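Local coordinates for protein cellulose 1,4-beta-cellobiosidase (Thermobifida fusca, PDB 4JJJ) that probably hydrolyses cellulose to cellobiose as a family 48 cellobiohydrolase, this chain being the catalytic domain of a longer protein that also carries a cellulose-binding module, at residues G126-A131 and K270-I275; L263-F268 and A314-S319; L505-M510 and A627-A632. The protein carries 1 engineered substitution. One frame throughout, in Å; residues are numbered along the deposited sequence.

Contact 1 of 3, residues G126-A131 and K270-I275; sequences GQDPLA and KYFKKI. With BGC (beta-D-glucopyranose), chain D; BGC (beta-D-glucopyranose), chain B.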
loop_
_atom_site.group_PDB
_atom_site.type_symbol
_atom_site.label_atom_id
_atom_site.label_comp_id
_atom_site.label_asym_id
_atom_site.label_seq_id
_atom_site.Cartn_x
_atom_site.Cartn_y
_atom_site.Cartn_z
ATOM N N GLY A 126 -11.965 -13.835 17.767
ATOM C CA GLY A 126 -12.954 -14.588 17.005
ATOM C C GLY A 126 -12.434 -15.735 16.190
ATOM O O GLY A 126 -11.226 -16.061 16.219
ATOM N N GLN A 127 -13.351 -16.403 15.530
ATOM C CA GLN A 127 -13.052 -17.496 14.631
ATOM C C GLN A 127 -12.722 -16.866 13.235
ATOM O O GLN A 127 -13.342 -15.920 12.794
ATOM C CB GLN A 127 -14.250 -18.445 14.528
ATOM C CG GLN A 127 -14.338 -19.310 15.860
ATOM C CD GLN A 127 -15.434 -20.393 15.880
ATOM O OE1 GLN A 127 -16.312 -20.407 15.020
ATOM N NE2 GLN A 127 -15.390 -21.295 16.897
ATOM N N ASP A 128 -11.719 -17.433 12.603
ATOM C CA ASP A 128 -11.455 -17.110 11.211
ATOM C C ASP A 128 -12.286 -17.946 10.289
ATOM O O ASP A 128 -12.063 -19.172 10.242
ATOM C CB ASP A 128 -9.935 -17.446 10.972
ATOM C CG ASP A 128 -9.484 -17.418 9.499
ATOM O OD1 ASP A 128 -10.249 -17.259 8.548
ATOM O OD2 ASP A 128 -8.236 -17.705 9.313
ATOM N N PRO A 129 -13.178 -17.314 9.481
ATOM C CA PRO A 129 -14.139 -18.042 8.647
ATOM C C PRO A 129 -13.665 -18.248 7.242
ATOM O O PRO A 129 -14.406 -18.782 6.440
ATOM C CB PRO A 129 -15.369 -17.127 8.646
ATOM C CG PRO A 129 -14.749 -15.777 8.656
ATOM C CD PRO A 129 -13.501 -15.863 9.528
ATOM N N LEU A 130 -12.407 -17.868 6.965
ATOM C CA LEU A 130 -11.870 -18.011 5.642
ATOM C C LEU A 130 -10.936 -19.205 5.473
ATOM O O LEU A 130 -10.885 -19.798 4.407
ATOM C CB LEU A 130 -11.007 -16.800 5.222
ATOM C CG LEU A 130 -11.772 -15.461 5.193
ATOM C CD1 LEU A 130 -10.730 -14.416 4.851
ATOM C CD2 LEU A 130 -13.019 -15.461 4.309
ATOM N N ALA A 131 -10.170 -19.548 6.506
ATOM C CA ALA A 131 -9.022 -20.437 6.308
ATOM C C ALA A 131 -9.375 -21.841 5.732
ATOM O O ALA A 131 -8.747 -22.347 4.821
ATOM C CB ALA A 131 -8.308 -20.592 7.627
ATOM N N LYS A 270 -8.891 -7.177 13.015
ATOM C CA LYS A 270 -7.600 -7.725 13.272
ATOM C C LYS A 270 -7.696 -9.074 13.989
ATOM O O LYS A 270 -7.004 -10.015 13.635
ATOM C CB LYS A 270 -6.785 -6.756 14.046
ATOM C CG LYS A 270 -5.331 -7.063 14.228
ATOM C CD LYS A 270 -4.568 -6.049 15.102
ATOM C CE LYS A 270 -3.116 -6.442 15.281
ATOM N NZ LYS A 270 -2.426 -5.415 16.080
ATOM N N TYR A 271 -8.456 -9.083 15.095
ATOM C CA TYR A 271 -8.580 -10.279 15.886
ATOM C C TYR A 271 -9.974 -10.907 15.759
ATOM O O TYR A 271 -10.465 -11.618 16.678
ATOM C CB TYR A 271 -8.226 -9.994 17.349
ATOM C CG TYR A 271 -6.767 -9.723 17.542
ATOM C CD1 TYR A 271 -5.859 -10.753 17.488
ATOM C CD2 TYR A 271 -6.312 -8.380 17.735
ATOM C CE1 TYR A 271 -4.461 -10.484 17.611
ATOM C CE2 TYR A 271 -4.944 -8.114 17.854
ATOM C CZ TYR A 271 -4.056 -9.194 17.774
ATOM O OH TYR A 271 -2.692 -8.858 17.942
ATOM N N PHE A 272 -10.575 -10.772 14.598
ATOM C CA PHE A 272 -11.839 -11.337 14.245
ATOM C C PHE A 272 -12.918 -11.007 15.309
ATOM O O PHE A 272 -13.765 -11.838 15.557
ATOM C CB PHE A 272 -11.698 -12.858 13.983
ATOM C CG PHE A 272 -10.832 -13.177 12.776
ATOM C CD1 PHE A 272 -11.378 -13.159 11.497
ATOM C CD2 PHE A 272 -9.455 -13.459 12.938
ATOM C CE1 PHE A 272 -10.500 -13.355 10.430
ATOM C CE2 PHE A 272 -8.621 -13.695 11.857
ATOM C CZ PHE A 272 -9.161 -13.591 10.588
ATOM N N LYS A 273 -12.833 -9.832 15.881
ATOM C CA LYS A 273 -13.943 -9.367 16.740
ATOM C C LYS A 273 -15.144 -9.070 15.938
ATOM O O LYS A 273 -15.109 -8.636 14.776
ATOM C CB LYS A 273 -13.588 -8.104 17.414
ATOM C CG LYS A 273 -12.429 -8.120 18.347
ATOM C CD LYS A 273 -12.649 -8.797 19.638
ATOM C CE LYS A 273 -11.833 -8.133 20.763
ATOM N NZ LYS A 273 -12.173 -8.922 21.990
ATOM N N LYS A 274 -16.301 -9.178 16.579
ATOM C CA LYS A 274 -17.489 -8.730 15.923
ATOM C C LYS A 274 -17.388 -7.239 15.609
ATOM O O LYS A 274 -16.965 -6.403 16.442
ATOM C CB LYS A 274 -18.663 -8.898 16.867
ATOM C CG LYS A 274 -20.039 -8.489 16.333
ATOM C CD LYS A 274 -21.090 -8.823 17.421
ATOM C CE LYS A 274 -22.495 -8.485 16.980
ATOM N NZ LYS A 274 -23.063 -9.477 16.022
ATOM N N ILE A 275 -17.802 -6.879 14.407
ATOM C CA ILE A 275 -17.817 -5.469 14.047
ATOM C C ILE A 275 -18.912 -4.678 14.676
ATOM O O ILE A 275 -20.097 -5.099 14.692
ATOM C CB ILE A 275 -17.943 -5.264 12.523
ATOM C CG1 ILE A 275 -16.860 -6.035 11.770
ATOM C CG2 ILE A 275 -18.018 -3.763 12.225
ATOM C CD1 ILE A 275 -15.461 -5.543 12.006
HETATM C C2 BGC D . 0.536 -5.988 13.578
HETATM C C3 BGC D . 0.962 -6.916 14.697
HETATM C C4 BGC D . 1.737 -8.119 14.191
HETATM C C5 BGC D . 2.839 -7.713 13.248
HETATM C C6 BGC D . 3.542 -8.815 12.548
HETATM C C1 BGC D . 1.775 -5.646 12.715
HETATM O O2 BGC D . -0.107 -4.808 14.041
HETATM O O3 BGC D . -0.209 -7.358 15.437
HETATM O O4 BGC D . 2.326 -8.724 15.391
HETATM O O5 BGC D . 2.320 -6.846 12.193
HETATM O O6 BGC D . 4.630 -8.345 11.773
HETATM C C2 BGC B . 3.207 -10.568 16.421
HETATM C C3 BGC B . 3.012 -12.063 16.643
HETATM C C4 BGC B . 1.571 -12.340 17.146
HETATM C C5 BGC B . 0.575 -11.702 16.175
HETATM C C6 BGC B . -0.896 -11.796 16.703
HETATM C C1 BGC B . 2.157 -10.078 15.426
HETATM O O2 BGC B . 4.500 -10.406 15.872
HETATM O O3 BGC B . 3.979 -12.479 17.635
HETATM O O4 BGC B . 1.291 -13.740 17.130
HETATM O O5 BGC B . 0.886 -10.308 16.051
HETATM O O6 BGC B . -1.093 -11.038 17.897
#

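Contact 2 of 3, residues L263-F268 and A314-S319; sequences LRYAMF and AWRIGS. With BGC (beta-D-glucopyranose), chain B; BGC (beta-D-glucopyranose), chain C; BGC (beta-D-glucopyranose), chain D.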
loop_
_atom_site.group_PDB
_atom_site.type_symbol
_atom_site.label_atom_id
_atom_site.label_comp_id
_atom_site.label_asym_id
_atom_site.label_seq_id
_atom_site.Cartn_x
_atom_site.Cartn_y
_atom_site.Cartn_z
ATOM N N LEU A 263 -7.306 -12.175 -0.446
ATOM C CA LEU A 263 -7.372 -10.721 -0.070
ATOM C C LEU A 263 -8.562 -10.452 0.808
ATOM O O LEU A 263 -8.647 -9.413 1.515
ATOM C CB LEU A 263 -7.447 -9.867 -1.326
ATOM C CG LEU A 263 -7.401 -8.342 -1.200
ATOM C CD1 LEU A 263 -6.205 -7.987 -0.368
ATOM C CD2 LEU A 263 -7.357 -7.751 -2.646
ATOM N N ARG A 264 -9.530 -11.379 0.785
ATOM C CA ARG A 264 -10.602 -11.223 1.799
ATOM C C ARG A 264 -10.135 -11.121 3.245
ATOM O O ARG A 264 -10.849 -10.602 4.059
ATOM C CB ARG A 264 -11.679 -12.333 1.691
ATOM C CG ARG A 264 -12.379 -12.393 0.316
ATOM C CD ARG A 264 -13.452 -13.460 0.208
ATOM N NE ARG A 264 -12.845 -14.748 0.296
ATOM C CZ ARG A 264 -13.453 -15.893 0.711
ATOM N NH1 ARG A 264 -14.651 -15.881 1.263
ATOM N NH2 ARG A 264 -12.770 -17.013 0.633
ATOM N N TYR A 265 -8.995 -11.644 3.581
ATOM C CA TYR A 265 -8.453 -11.467 4.961
ATOM C C TYR A 265 -8.405 -9.988 5.340
ATOM O O TYR A 265 -8.607 -9.638 6.521
ATOM C CB TYR A 265 -7.033 -12.077 5.098
ATOM C CG TYR A 265 -7.105 -13.477 5.551
ATOM C CD1 TYR A 265 -7.430 -13.792 6.869
ATOM C CD2 TYR A 265 -6.841 -14.483 4.663
ATOM C CE1 TYR A 265 -7.491 -15.114 7.307
ATOM C CE2 TYR A 265 -6.934 -15.814 5.047
ATOM C CZ TYR A 265 -7.213 -16.147 6.381
ATOM O OH TYR A 265 -7.368 -17.468 6.819
ATOM N N ALA A 266 -8.196 -9.050 4.377
ATOM C CA ALA A 266 -8.194 -7.629 4.664
ATOM C C ALA A 266 -9.573 -7.083 5.116
ATOM O O ALA A 266 -9.619 -5.981 5.621
ATOM C CB ALA A 266 -7.685 -6.862 3.438
ATOM N N MET A 267 -10.633 -7.876 4.893
ATOM C CA MET A 267 -11.998 -7.481 5.174
ATOM C C MET A 267 -12.432 -7.706 6.602
ATOM O O MET A 267 -13.584 -7.376 6.965
ATOM C CB MET A 267 -12.920 -8.212 4.235
ATOM C CG MET A 267 -12.804 -7.830 2.779
ATOM S SD MET A 267 -14.063 -8.711 1.846
ATOM C CE MET A 267 -13.571 -8.414 0.180
ATOM N N PHE A 268 -11.518 -8.293 7.397
ATOM C CA PHE A 268 -11.844 -8.748 8.776
ATOM C C PHE A 268 -11.175 -7.911 9.833
ATOM O O PHE A 268 -10.021 -7.513 9.672
ATOM C CB PHE A 268 -11.564 -10.227 8.945
ATOM C CG PHE A 268 -12.515 -11.045 8.215
ATOM C CD1 PHE A 268 -12.342 -11.220 6.844
ATOM C CD2 PHE A 268 -13.645 -11.585 8.810
ATOM C CE1 PHE A 268 -13.263 -11.931 6.099
ATOM C CE2 PHE A 268 -14.557 -12.309 8.069
ATOM C CZ PHE A 268 -14.385 -12.495 6.704
ATOM N N ALA A 314 0.875 -21.301 14.651
ATOM C CA ALA A 314 0.741 -20.384 13.504
ATOM C C ALA A 314 -0.417 -19.489 13.820
ATOM O O ALA A 314 -1.257 -19.771 14.746
ATOM C CB ALA A 314 0.536 -21.102 12.174
ATOM N N TRP A 315 -0.447 -18.308 13.187
ATOM C CA TRP A 315 -1.462 -17.355 13.474
ATOM C C TRP A 315 -1.745 -16.506 12.180
ATOM O O TRP A 315 -0.963 -16.506 11.191
ATOM C CB TRP A 315 -1.049 -16.388 14.549
ATOM C CG TRP A 315 0.239 -15.740 14.274
ATOM C CD1 TRP A 315 1.474 -16.245 14.603
ATOM C CD2 TRP A 315 0.467 -14.522 13.560
ATOM N NE1 TRP A 315 2.477 -15.403 14.118
ATOM C CE2 TRP A 315 1.872 -14.289 13.552
ATOM C CE3 TRP A 315 -0.371 -13.559 12.980
ATOM C CZ2 TRP A 315 2.458 -13.202 12.909
ATOM C CZ3 TRP A 315 0.198 -12.446 12.369
ATOM C CH2 TRP A 315 1.630 -12.267 12.317
ATOM N N ARG A 316 -2.912 -15.847 12.226
ATOM C CA ARG A 316 -3.384 -14.926 11.146
ATOM C C ARG A 316 -4.158 -13.829 11.786
ATOM O O ARG A 316 -4.922 -14.041 12.785
ATOM C CB ARG A 316 -4.275 -15.617 10.124
ATOM C CG ARG A 316 -3.563 -16.742 9.382
ATOM C CD ARG A 316 -4.401 -17.459 8.354
ATOM N NE ARG A 316 -3.591 -18.553 7.843
ATOM C CZ ARG A 316 -3.954 -19.450 6.937
ATOM N NH1 ARG A 316 -5.151 -19.451 6.356
ATOM N NH2 ARG A 316 -3.087 -20.382 6.583
ATOM N N ILE A 317 -4.039 -12.613 11.186
ATOM C CA ILE A 317 -4.806 -11.437 11.609
ATOM C C ILE A 317 -5.316 -10.752 10.370
ATOM O O ILE A 317 -4.601 -10.753 9.358
ATOM C CB ILE A 317 -4.069 -10.480 12.517
ATOM C CG1 ILE A 317 -2.759 -9.926 11.832
ATOM C CG2 ILE A 317 -3.677 -11.155 13.878
ATOM C CD1 ILE A 317 -1.833 -9.062 12.679
ATOM N N GLY A 318 -6.492 -10.134 10.462
ATOM C CA GLY A 318 -6.947 -9.089 9.536
ATOM C C GLY A 318 -6.406 -7.813 10.005
ATOM O O GLY A 318 -5.351 -7.715 10.591
ATOM N N SER A 319 -7.149 -6.712 9.758
ATOM C CA SER A 319 -6.840 -5.435 10.353
ATOM C C SER A 319 -8.103 -4.624 10.482
ATOM O O SER A 319 -9.000 -4.764 9.649
ATOM C CB SER A 319 -5.650 -4.719 9.767
ATOM O OG SER A 319 -6.044 -3.923 8.717
HETATM C C2 BGC B . 3.207 -10.568 16.421
HETATM C C3 BGC B . 3.012 -12.063 16.643
HETATM C C4 BGC B . 1.571 -12.340 17.146
HETATM C C5 BGC B . 0.575 -11.702 16.175
HETATM C C6 BGC B . -0.896 -11.796 16.703
HETATM C C1 BGC B . 2.157 -10.078 15.426
HETATM O O2 BGC B . 4.500 -10.406 15.872
HETATM O O3 BGC B . 3.979 -12.479 17.635
HETATM O O4 BGC B . 1.291 -13.740 17.130
HETATM O O5 BGC B . 0.886 -10.308 16.051
HETATM O O6 BGC B . -1.093 -11.038 17.897
HETATM C C2 BGC C . 0.687 -15.714 18.229
HETATM C C3 BGC C . 0.851 -16.598 19.484
HETATM C C4 BGC C . 2.341 -16.746 19.823
HETATM C C5 BGC C . 3.042 -15.363 19.869
HETATM C C6 BGC C . 4.533 -15.294 20.214
HETATM C C1 BGC C . 1.446 -14.423 18.396
HETATM O O2 BGC C . -0.678 -15.523 18.067
HETATM O O3 BGC C . 0.301 -17.922 19.231
HETATM O O4 BGC C . 2.421 -17.153 21.259
HETATM O O5 BGC C . 2.851 -14.751 18.543
HETATM O O6 BGC C . 4.919 -14.196 21.044
HETATM C C2 BGC D . 0.536 -5.988 13.578
HETATM C C3 BGC D . 0.962 -6.916 14.697
HETATM C C4 BGC D . 1.737 -8.119 14.191
HETATM C C5 BGC D . 2.839 -7.713 13.248
HETATM C C6 BGC D . 3.542 -8.815 12.548
HETATM C C1 BGC D . 1.775 -5.646 12.715
HETATM O O2 BGC D . -0.107 -4.808 14.041
HETATM O O3 BGC D . -0.209 -7.358 15.437
HETATM O O4 BGC D . 2.326 -8.724 15.391
HETATM O O5 BGC D . 2.320 -6.846 12.193
HETATM O O6 BGC D . 4.630 -8.345 11.773
#

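Contact 3 of 3, residues L505-M510 and A627-A632; sequences LAKTLM and ATAFAA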
loop_
_atom_site.group_PDB
_atom_site.type_symbol
_atom_site.label_atom_id
_atom_site.label_comp_id
_atom_site.label_asym_id
_atom_site.label_seq_id
_atom_site.Cartn_x
_atom_site.Cartn_y
_atom_site.Cartn_z
ATOM N N LEU A 505 -3.921 11.815 -11.462
ATOM C CA LEU A 505 -4.919 12.863 -11.584
ATOM C C LEU A 505 -5.377 12.961 -13.058
ATOM O O LEU A 505 -6.573 12.998 -13.336
ATOM C CB LEU A 505 -4.352 14.183 -11.070
ATOM C CG LEU A 505 -5.280 15.391 -11.216
ATOM C CD1 LEU A 505 -6.606 15.126 -10.525
ATOM C CD2 LEU A 505 -4.548 16.622 -10.702
ATOM N N ALA A 506 -4.444 12.951 -13.982
ATOM C CA ALA A 506 -4.756 13.014 -15.391
ATOM C C ALA A 506 -5.672 11.834 -15.754
ATOM O O ALA A 506 -6.682 12.032 -16.488
ATOM C CB ALA A 506 -3.551 12.961 -16.229
ATOM N N LYS A 507 -5.364 10.605 -15.284
ATOM C CA LYS A 507 -6.218 9.468 -15.609
ATOM C C LYS A 507 -7.609 9.616 -15.037
ATOM O O LYS A 507 -8.620 9.288 -15.688
ATOM C CB LYS A 507 -5.559 8.203 -15.203
ATOM C CG LYS A 507 -4.411 7.760 -16.114
ATOM C CD LYS A 507 -3.854 6.441 -15.732
ATOM C CE LYS A 507 -2.974 6.492 -14.475
ATOM N NZ LYS A 507 -2.871 5.134 -13.801
ATOM N N THR A 508 -7.666 10.003 -13.772
ATOM C CA THR A 508 -8.945 10.151 -13.138
ATOM C C THR A 508 -9.847 11.048 -13.970
ATOM O O THR A 508 -11.023 10.721 -14.222
ATOM C CB THR A 508 -8.779 10.816 -11.708
ATOM O OG1 THR A 508 -8.029 9.924 -10.916
ATOM C CG2 THR A 508 -10.068 10.961 -10.986
ATOM N N LEU A 509 -9.291 12.146 -14.391
ATOM C CA LEU A 509 -10.016 13.136 -15.187
ATOM C C LEU A 509 -10.420 12.601 -16.589
ATOM O O LEU A 509 -11.526 12.855 -17.044
ATOM C CB LEU A 509 -9.181 14.435 -15.317
ATOM C CG LEU A 509 -8.999 15.189 -13.958
ATOM C CD1 LEU A 509 -8.050 16.343 -14.093
ATOM C CD2 LEU A 509 -10.313 15.659 -13.417
ATOM N N MET A 510 -9.544 11.851 -17.201
ATOM C CA MET A 510 -9.818 11.262 -18.525
ATOM C C MET A 510 -10.947 10.232 -18.460
ATOM O O MET A 510 -11.853 10.309 -19.309
ATOM C CB MET A 510 -8.555 10.631 -19.089
ATOM C CG MET A 510 -7.610 11.700 -19.692
ATOM S SD MET A 510 -6.267 10.956 -20.631
ATOM C CE MET A 510 -5.412 9.932 -19.431
ATOM N N ALA A 627 3.433 6.236 -17.793
ATOM C CA ALA A 627 3.234 5.377 -18.966
ATOM C C ALA A 627 1.764 5.040 -19.123
ATOM O O ALA A 627 1.255 5.082 -20.207
ATOM C CB ALA A 627 4.028 4.107 -18.856
ATOM N N THR A 628 1.109 4.620 -18.047
ATOM C CA THR A 628 -0.326 4.209 -18.111
ATOM C C THR A 628 -1.198 5.420 -18.463
ATOM O O THR A 628 -2.228 5.208 -19.129
ATOM C CB THR A 628 -0.806 3.512 -16.864
ATOM O OG1 THR A 628 -0.959 4.440 -15.733
ATOM C CG2 THR A 628 0.067 2.328 -16.571
ATOM N N ALA A 629 -0.847 6.630 -18.095
ATOM C CA ALA A 629 -1.642 7.818 -18.409
ATOM C C ALA A 629 -1.585 8.076 -19.926
ATOM O O ALA A 629 -2.568 8.392 -20.543
ATOM C CB ALA A 629 -1.166 9.049 -17.594
ATOM N N PHE A 630 -0.399 7.952 -20.477
ATOM C CA PHE A 630 -0.253 8.077 -21.937
ATOM C C PHE A 630 -1.022 7.016 -22.686
ATOM O O PHE A 630 -1.754 7.339 -23.657
ATOM C CB PHE A 630 1.210 8.028 -22.355
ATOM C CG PHE A 630 2.070 9.141 -21.784
ATOM C CD1 PHE A 630 1.567 10.437 -21.457
ATOM C CD2 PHE A 630 3.439 8.938 -21.713
ATOM C CE1 PHE A 630 2.433 11.447 -20.989
ATOM C CE2 PHE A 630 4.302 9.934 -21.218
ATOM C CZ PHE A 630 3.836 11.184 -20.928
ATOM N N ALA A 631 -0.848 5.784 -22.230
ATOM C CA ALA A 631 -1.623 4.678 -22.845
ATOM C C ALA A 631 -3.121 4.849 -22.702
ATOM O O ALA A 631 -3.866 4.537 -23.631
ATOM C CB ALA A 631 -1.175 3.367 -22.357
ATOM N N ALA A 632 -3.615 5.292 -21.523
ATOM C CA ALA A 632 -5.030 5.507 -21.306
ATOM C C ALA A 632 -5.554 6.539 -22.266
ATOM O O ALA A 632 -6.719 6.480 -22.699
ATOM C CB ALA A 632 -5.344 5.882 -19.883
#

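Contact 1 of 3, residues G126-A131 and K270-I275
Phe272 sets its CG anti to its own carbonyl carbon (chi1 -65°), while Asp128 turns its CG anti to the backbone N (chi1 170°), and the two side chains then run side by side with ring and carboxylate planes 5° apart. The contact joins two loops of the family 48 (alpha/alpha)6 domain, and the one at 126-131 closes with an Asx turn that leads into helix 131-138. Asp128 CA sits over one face of the Phe272 ring in a CH-pi contact, 4.0 Å from its centroid, and Pro129 CD packs against Phe272 CD1 at 4.0 Å. Asp128 OD1 accepts two backbone N-H groups, from Leu130 at 2.7 Å and, above the carboxylate plane, from Ala131; these bonds hold the carboxylate parallel to the ring, over its CZ rim. OD2 turns to Tyr97 and Tyr265. Gly126 N donates to Tyr271 O at 2.9 Å, and Gly126 CA makes a CA-H...O contact with Phe272 O at 3.2 Å. The other end of 270-275 reaches the glycan: Lys270, also paired with Glu108, extends to the glucose of chain D, and Tyr271 OH donates to O6 of the chain B glucose at 2.7 Å, with that O6 in the plane of the tyrosine ring.

Contact 2 of 3, residues L263-F268 and A314-S319
The 3-10 turn 264-267 and the end of strand 314-317 come together where Phe268 and Gly318 have their CA atoms 5.0 Å apart, joined by a weak bond from Ser319 N to Phe268 O (3.0 Å, N-H...O angle 127°). Gly318 CA also directs a C-H at Phe268 O and lies 3.5 Å from Tyr265 O, so the strand end passes close to two carbonyls at a residue without a side chain. Farther along, Tyr265 and Arg316 carry the side-chain contact. Arg316 leaves the strand toward the turn and runs extended from CG to NE, bringing its NH1 to Tyr265 OH at 3.0 Å. The bond is nearly straight (170°), and the hydroxyl oxygen lies in the guanidinium plane, at its edge. Ring and guanidinium planes are 80° apart, and Arg316 CD packs 3.7 Å from Tyr265 CZ on the way. The same hydroxyl is bonded to Asp128 OD2, so a carboxylate, a phenol and a guanidinium form a buried polar chain; the nearby positive charge would be expected to make the phenol a better donor to Asp128. Arg316 NH2 meets Asn94 OD1, and Tyr97 makes a cation-pi contact with the arginine. From the same strand Trp315 turns one indole face to the glucoses of chains B and C, with O4 of the chain B glucose 3.6 Å from its CD1, while Ile317 CD1 touches the chain D glucose. Such an aromatic platform against a glucan chain is typical of the substrate tunnel of processive cellulases.

Contact 3 of 3, residues L505-M510 and A627-A632
Lys507 and Thr628 cross at a slant where the segments 505-510 and 627-632 of two helices run the same way, their local axes 24° apart and 9.4 Å from each other at closest approach. The lysine starts out toward helix 620-637, its CG beside Ala629 and 3.6 Å from the CA of that residue, then bends at chi3 (-75°) so that the ammonium swings round to the threonine. There NZ donates to Thr628 OG1 at 2.8 Å. Thr628 holds this hydroxyl between its backbone N and carbonyl carbon, a position from which OG1 is also hydrogen-bonded to Glu625 O, one turn earlier in its own helix. One turn on from Lys507, Met510 points the same general way but is bent at its last torsion, carrying the methyl across to helix 620-637, where it lies 3.4 Å from Ala629 O and 4.1 Å from Ala632 CB. Ala632 points its CB at this methyl, while Ala629 meets Lys507 CG through both its CA and its CB, within the (alpha/alpha)6 barrel. Trp58 and Tyr62 of helix 50-67 adjoin the polar side of the contact. The ammonium, buried here, forms salt bridges with Glu423 and Glu625 besides its bond to Thr628: two carboxylates should offset its charge and favour the protonated form, while the hydroxyl gives it an uncharged third partner.

How the contacts relate
Contacts 1 and 2 are neighbours, with centres about 8 Å apart and segments that alternate along the chain. The hydroxyl of Tyr265 joins them through Asp128 OD2 at 2.7 Å. A probable backbone bond of 3.2 Å runs from Gly318 N to Lys270 O. Both reach the glucose units of chains B and D, and together they contribute four residues to the glycan pocket. In contact 2 the side chain of Ala266 lies about 9 Å from that of Asn224, an engineered residue at the predicted nucleophile position. Contact 3 stands apart on the opposite side of the chain's centre, its centre about 38 Å from that of contact 1 and about 33 Å from that of contact 2, with the side chain of Met510 about 7 Å from a bound zinc ion.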